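Local coordinates for protein isomaltodextranase (Arthrobacter globiformis, PDB 5AWO) that hydrolyses alpha-1,6-glucosidic linkages in dextran-type polysaccharides, removing successive isomaltose units from the non-reducing ends of the chains, at residues P127-R132 against N167-L172; F160-G165 against V217-G222. One frame throughout, in Å; residues are numbered along the deposited sequence.

Contact 1: P127-R132 against N167-L172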
loop_
_atom_site.group_PDB
_atom_site.type_symbol
_atom_site.label_atom_id
_atom_site.label_comp_id
_atom_site.label_asym_id
_atom_site.label_seq_id
_atom_site.Cartn_x
_atom_site.Cartn_y
_atom_site.Cartn_z
ATOM N N PRO A 127 1.733 -15.291 12.075
ATOM C CA PRO A 127 1.348 -15.748 13.424
ATOM C C PRO A 127 0.373 -16.910 13.431
ATOM O O PRO A 127 -0.042 -17.340 14.530
ATOM C CB PRO A 127 0.753 -14.512 14.040
ATOM C CG PRO A 127 0.139 -13.795 12.871
ATOM C CD PRO A 127 1.084 -14.025 11.729
ATOM N N LEU A 128 0.022 -17.445 12.259
ATOM C CA LEU A 128 -0.675 -18.717 12.179
ATOM C C LEU A 128 0.258 -19.910 12.024
ATOM O O LEU A 128 -0.206 -21.056 11.893
ATOM C CB LEU A 128 -1.765 -18.715 11.096
ATOM C CG LEU A 128 -3.100 -18.315 11.770
ATOM C CD1 LEU A 128 -3.161 -16.838 12.057
ATOM C CD2 LEU A 128 -4.271 -18.706 10.902
ATOM N N TRP A 129 1.564 -19.672 12.022
ATOM C CA TRP A 129 2.530 -20.743 12.078
ATOM C C TRP A 129 2.689 -21.164 13.527
ATOM O O TRP A 129 2.814 -20.297 14.420
ATOM C CB TRP A 129 3.903 -20.362 11.498
ATOM C CG TRP A 129 3.964 -20.350 9.995
ATOM C CD1 TRP A 129 3.281 -21.145 9.143
ATOM C CD2 TRP A 129 4.772 -19.495 9.193
ATOM N NE1 TRP A 129 3.613 -20.829 7.827
ATOM C CE2 TRP A 129 4.517 -19.811 7.843
ATOM C CE3 TRP A 129 5.699 -18.493 9.485
ATOM C CZ2 TRP A 129 5.161 -19.163 6.787
ATOM C CZ3 TRP A 129 6.310 -17.821 8.438
ATOM C CH2 TRP A 129 6.037 -18.160 7.099
ATOM N N VAL A 130 2.727 -22.474 13.742
ATOM C CA VAL A 130 3.027 -23.037 15.049
ATOM C C VAL A 130 4.184 -24.009 14.866
ATOM O O VAL A 130 4.052 -24.997 14.110
ATOM C CB VAL A 130 1.787 -23.765 15.620
ATOM C CG1 VAL A 130 2.047 -24.174 17.054
ATOM C CG2 VAL A 130 0.531 -22.905 15.530
ATOM N N HIS A 131 5.305 -23.773 15.519
ATOM C CA HIS A 131 6.466 -24.621 15.263
ATOM C C HIS A 131 6.274 -26.014 15.850
ATOM O O HIS A 131 5.816 -26.152 16.982
ATOM C CB HIS A 131 7.763 -24.022 15.805
ATOM C CG HIS A 131 8.965 -24.527 15.089
ATOM N ND1 HIS A 131 9.449 -25.810 15.246
ATOM C CD2 HIS A 131 9.694 -23.978 14.090
ATOM C CE1 HIS A 131 10.486 -25.990 14.449
ATOM N NE2 HIS A 131 10.641 -24.894 13.721
ATOM N N ARG A 132 6.675 -27.037 15.110
ATOM C CA ARG A 132 6.582 -28.409 15.587
ATOM C C ARG A 132 7.310 -28.591 16.931
ATOM O O ARG A 132 6.842 -29.346 17.785
ATOM C CB ARG A 132 7.143 -29.367 14.539
ATOM C CG ARG A 132 6.980 -30.829 14.843
ATOM C CD ARG A 132 7.481 -31.617 13.649
ATOM N NE ARG A 132 7.408 -33.057 13.851
ATOM C CZ ARG A 132 7.513 -33.960 12.881
ATOM N NH1 ARG A 132 7.702 -33.581 11.623
ATOM N NH2 ARG A 132 7.434 -35.262 13.170
ATOM N N ASN A 167 7.483 -30.163 7.035
ATOM C CA ASN A 167 7.112 -30.866 8.253
ATOM C C ASN A 167 7.637 -30.228 9.526
ATOM O O ASN A 167 7.776 -30.901 10.561
ATOM C CB ASN A 167 7.548 -32.331 8.136
ATOM C CG ASN A 167 9.046 -32.515 8.241
ATOM O OD1 ASN A 167 9.837 -31.571 8.214
ATOM N ND2 ASN A 167 9.453 -33.777 8.378
ATOM N N GLN A 168 7.882 -28.913 9.475
ATOM C CA GLN A 168 8.446 -28.196 10.607
ATOM C C GLN A 168 7.511 -27.152 11.203
ATOM O O GLN A 168 7.646 -26.821 12.392
ATOM C CB GLN A 168 9.771 -27.542 10.227
ATOM C CG GLN A 168 10.858 -28.583 9.901
ATOM C CD GLN A 168 11.190 -29.469 11.094
ATOM O OE1 GLN A 168 11.127 -30.701 11.008
ATOM N NE2 GLN A 168 11.532 -28.856 12.207
ATOM N N LEU A 169 6.606 -26.595 10.399
ATOM C CA LEU A 169 5.657 -25.603 10.860
ATOM C C LEU A 169 4.257 -26.122 10.627
ATOM O O LEU A 169 3.930 -26.579 9.516
ATOM C CB LEU A 169 5.814 -24.285 10.060
ATOM C CG LEU A 169 7.166 -23.573 10.149
ATOM C CD1 LEU A 169 7.303 -22.457 9.124
ATOM C CD2 LEU A 169 7.384 -23.034 11.542
ATOM N N TYR A 170 3.412 -26.117 11.658
ATOM C CA TYR A 170 2.009 -26.367 11.462
ATOM C C TYR A 170 1.287 -25.108 11.050
ATOM O O TYR A 170 1.698 -24.005 11.441
ATOM C CB TYR A 170 1.345 -26.846 12.764
ATOM C CG TYR A 170 1.698 -28.237 13.197
ATOM C CD1 TYR A 170 2.787 -28.482 14.023
ATOM C CD2 TYR A 170 0.927 -29.321 12.792
ATOM C CE1 TYR A 170 3.112 -29.780 14.416
ATOM C CE2 TYR A 170 1.248 -30.615 13.186
ATOM C CZ TYR A 170 2.334 -30.827 14.001
ATOM O OH TYR A 170 2.659 -32.116 14.398
ATOM N N TRP A 171 0.185 -25.243 10.328
ATOM C CA TRP A 171 -0.785 -24.181 10.272
ATOM C C TRP A 171 -1.721 -24.314 11.476
ATOM O O TRP A 171 -2.217 -25.397 11.780
ATOM C CB TRP A 171 -1.624 -24.242 9.000
ATOM C CG TRP A 171 -0.960 -23.729 7.752
ATOM C CD1 TRP A 171 -0.810 -24.408 6.571
ATOM C CD2 TRP A 171 -0.445 -22.410 7.521
ATOM N NE1 TRP A 171 -0.204 -23.617 5.650
ATOM C CE2 TRP A 171 0.027 -22.381 6.193
ATOM C CE3 TRP A 171 -0.334 -21.258 8.298
ATOM C CZ2 TRP A 171 0.603 -21.234 5.620
ATOM C CZ3 TRP A 171 0.236 -20.116 7.732
ATOM C CH2 TRP A 171 0.712 -20.114 6.407
ATOM N N LEU A 172 -1.942 -23.204 12.157
ATOM C CA LEU A 172 -2.879 -23.125 13.273
ATOM C C LEU A 172 -4.271 -23.496 12.861
ATOM O O LEU A 172 -4.711 -23.125 11.799
ATOM C CB LEU A 172 -2.871 -21.685 13.802
ATOM C CG LEU A 172 -3.943 -21.327 14.844
ATOM C CD1 LEU A 172 -3.612 -22.055 16.116
ATOM C CD2 LEU A 172 -3.993 -19.825 15.053
#
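Trp129 to His131 run antiparallel to Leu169 to Trp171, with Val130 and Tyr170 as the hydrogen-bonded pair: Val130 N gives to Tyr170 O (2.9 Å) and Tyr170 N to Val130 O (2.8 Å). Leu172 N to Leu128 O and Arg132 N to Gln168 O extend the ladder at its two ends. Trp129, His131, Leu169 and Trp171 share one face. Both indoles have CG anti to the carbonyl carbon (chi1 -77° and -78°), and this lays them side by side, pointing the same way. They form an offset stack: the five-membered ring of Trp129 lies 4.4 Å, centroid to centroid, from the six-membered ring of Trp171. Leu169 CD1 meets the other side of the Trp129 five-membered ring in a CH-pi contact, 3.9 Å from its centroid. This two-stranded sheet belongs to the long excursion that follows barrel strand 120-124 of the GH27 TIM barrel. It borders the active site: the side chain of Trp129 is about 5 Å from that of Asp201, the probable nucleophile. The His131 ring lies with one face over Gln168 O. Its NE2 bonds to Glu85 O, and its ND1 caps the backbone N of Ala133 in the helix that follows. The extended Arg132 chain brings NH1 to a lone pair of Asn167 O (2.9 Å), which lies in the guanidinium plane. Its NE is held in a salt bridge with Glu136. Cutting Arg132 back to an alanine is likely to deprive Asn167 O of this donor and Glu136 of this charge partner. On the Val130 and Tyr170 face, Val130 CG2 meets Leu172 CB (4.0 Å).

Contact 2: F160-G165 against V217-G222; sequences FARDIG and VNAPHG
Arg162 and Asp163 meet Val217 and Asn218 where two loops run close together. The one firm backbone link is Asp163 N to Val217 O, 2.8 Å long, with the donor well above the carbonyl plane. The same oxygen also receives a CA-H...O contact from Ala161 CA at 3.3 Å. The Arg162 side chain starts with CB beside Asn218 CB, 4.1 Å away. CG stands anti to the backbone N, and the chain then bends at chi3 (70°), which turns the guanidinium back beside its neighbour in sequence. There NE makes a salt bridge to Asp163 OD1 at 3.2 Å, reaching that oxygen from above the carboxylate plane. Further out, one face of the guanidinium lies over Ala219 N, which is 3.4 Å from NH2. NH1 packs on Ala219 CB at 3.8 Å. Arg162 and Asp163 form a short 3-10 turn, with Ile164 N bonded to Ala161 O. Both loops lie on the active-site side of the TIM barrel, one after strand 120-124 and the other between strand 197-200 and helix 223-237. Ala161, Ile164 and Val217 also lean on Trp205 of helix 203-208. Phe160, with Ala161 CB over one of its faces, meets Phe202 edge-to-face.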
loop_
_atom_site.group_PDB
_atom_site.type_symbol
_atom_site.label_atom_id
_atom_site.label_comp_id
_atom_site.label_asym_id
_atom_site.label_seq_id
_atom_site.Cartn_x
_atom_site.Cartn_y
_atom_site.Cartn_z
ATOM N N PHE A 160 2.442 -26.655 7.215
ATOM C CA PHE A 160 2.786 -25.725 6.151
ATOM C C PHE A 160 3.614 -26.460 5.103
ATOM O O PHE A 160 4.602 -27.122 5.433
ATOM C CB PHE A 160 3.590 -24.570 6.763
ATOM C CG PHE A 160 4.289 -23.712 5.745
ATOM C CD1 PHE A 160 3.556 -22.956 4.850
ATOM C CD2 PHE A 160 5.650 -23.678 5.692
ATOM C CE1 PHE A 160 4.203 -22.163 3.903
ATOM C CE2 PHE A 160 6.305 -22.902 4.757
ATOM C CZ PHE A 160 5.574 -22.149 3.858
ATOM N N ALA A 161 3.208 -26.323 3.840
ATOM C CA ALA A 161 3.930 -26.926 2.703
ATOM C C ALA A 161 3.982 -28.451 2.753
ATOM O O ALA A 161 4.879 -29.048 2.175
ATOM C CB ALA A 161 5.334 -26.335 2.568
ATOM N N ARG A 162 3.023 -29.055 3.444
ATOM C CA ARG A 162 2.968 -30.511 3.624
ATOM C C ARG A 162 3.220 -31.270 2.329
ATOM O O ARG A 162 3.963 -32.253 2.305
ATOM C CB ARG A 162 1.589 -30.858 4.161
ATOM C CG ARG A 162 1.254 -32.332 4.319
ATOM C CD ARG A 162 -0.210 -32.477 4.689
ATOM N NE ARG A 162 -1.102 -32.141 3.580
ATOM C CZ ARG A 162 -2.427 -32.090 3.642
ATOM N NH1 ARG A 162 -3.066 -32.339 4.773
ATOM N NH2 ARG A 162 -3.121 -31.778 2.554
ATOM N N ASP A 163 2.604 -30.817 1.247
ATOM C CA ASP A 163 2.608 -31.625 0.033
ATOM C C ASP A 163 3.881 -31.510 -0.776
ATOM O O ASP A 163 4.072 -32.285 -1.715
ATOM C CB ASP A 163 1.377 -31.325 -0.806
ATOM C CG ASP A 163 0.102 -31.582 -0.061
ATOM O OD1 ASP A 163 -0.016 -32.638 0.608
ATOM O OD2 ASP A 163 -0.805 -30.747 -0.110
ATOM N N ILE A 164 4.764 -30.580 -0.416
ATOM C CA ILE A 164 6.076 -30.475 -1.038
ATOM C C ILE A 164 7.182 -30.742 -0.025
ATOM O O ILE A 164 8.325 -30.297 -0.172
ATOM C CB ILE A 164 6.245 -29.124 -1.779
ATOM C CG1 ILE A 164 5.985 -27.925 -0.865
ATOM C CG2 ILE A 164 5.313 -29.078 -2.979
ATOM C CD1 ILE A 164 6.492 -26.627 -1.462
ATOM N N GLY A 165 6.823 -31.470 1.035
ATOM C CA GLY A 165 7.814 -31.938 1.990
ATOM C C GLY A 165 7.897 -31.206 3.322
ATOM O O GLY A 165 8.703 -31.586 4.166
ATOM N N VAL A 217 -0.210 -27.477 -2.220
ATOM C CA VAL A 217 0.947 -27.360 -1.343
ATOM C C VAL A 217 0.679 -27.796 0.098
ATOM O O VAL A 217 1.584 -28.264 0.772
ATOM C CB VAL A 217 1.526 -25.937 -1.369
ATOM C CG1 VAL A 217 2.155 -25.679 -2.733
ATOM C CG2 VAL A 217 0.485 -24.893 -1.030
ATOM N N ASN A 218 -0.545 -27.579 0.582
ATOM C CA ASN A 218 -0.945 -28.072 1.907
ATOM C C ASN A 218 -2.462 -28.092 2.046
ATOM O O ASN A 218 -3.176 -27.833 1.073
ATOM C CB ASN A 218 -0.221 -27.300 3.032
ATOM C CG ASN A 218 -0.514 -25.808 3.059
ATOM O OD1 ASN A 218 -1.683 -25.362 3.113
ATOM N ND2 ASN A 218 0.539 -25.038 3.082
ATOM N N ALA A 219 -2.960 -28.438 3.232
ATOM C CA ALA A 219 -4.395 -28.406 3.473
ATOM C C ALA A 219 -4.966 -27.004 3.319
ATOM O O ALA A 219 -4.326 -26.036 3.738
ATOM C CB ALA A 219 -4.704 -28.925 4.870
ATOM N N PRO A 220 -6.178 -26.873 2.752
ATOM C CA PRO A 220 -6.884 -25.610 2.774
ATOM C C PRO A 220 -7.455 -25.320 4.170
ATOM O O PRO A 220 -7.736 -26.262 4.924
ATOM C CB PRO A 220 -8.009 -25.822 1.762
ATOM C CG PRO A 220 -8.323 -27.267 1.909
ATOM C CD PRO A 220 -7.015 -27.941 2.158
ATOM N N HIS A 221 -7.689 -24.059 4.481
ATOM C CA HIS A 221 -8.358 -23.694 5.745
ATOM C C HIS A 221 -9.637 -22.917 5.593
ATOM O O HIS A 221 -10.366 -22.742 6.576
ATOM C CB HIS A 221 -7.356 -23.031 6.686
ATOM C CG HIS A 221 -6.233 -23.946 7.013
ATOM N ND1 HIS A 221 -5.138 -24.096 6.196
ATOM C CD2 HIS A 221 -6.110 -24.891 7.978
ATOM C CE1 HIS A 221 -4.355 -25.043 6.679
ATOM N NE2 HIS A 221 -4.929 -25.548 7.762
ATOM N N GLY A 222 -9.938 -22.483 4.359
ATOM C CA GLY A 222 -11.233 -21.905 4.032
ATOM C C GLY A 222 -11.326 -20.404 4.205
ATOM O O GLY A 222 -10.544 -19.777 4.938
#

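Overall arrangement
From the N terminus, the chain leaves barrel strand 120-124 and lays down 127-132. It passes through 160-165 and returns at 167-172, which closes contact 1. It then runs through helix 179-192, strand 197-200 and helix 203-208 before 217-222 meets 160-165 and closes contact 2. The two loops therefore cross, because 160-165 lies within the first loop and pairs outside it. The contacts touch directly: Leu169 O and Phe160 N are probably hydrogen-bonded at 2.7 Å, and Trp171 packs against Phe160 and His221. Together they join the excursions that follow two neighbouring barrel strands, 120-124 and 197-200, beside the active site.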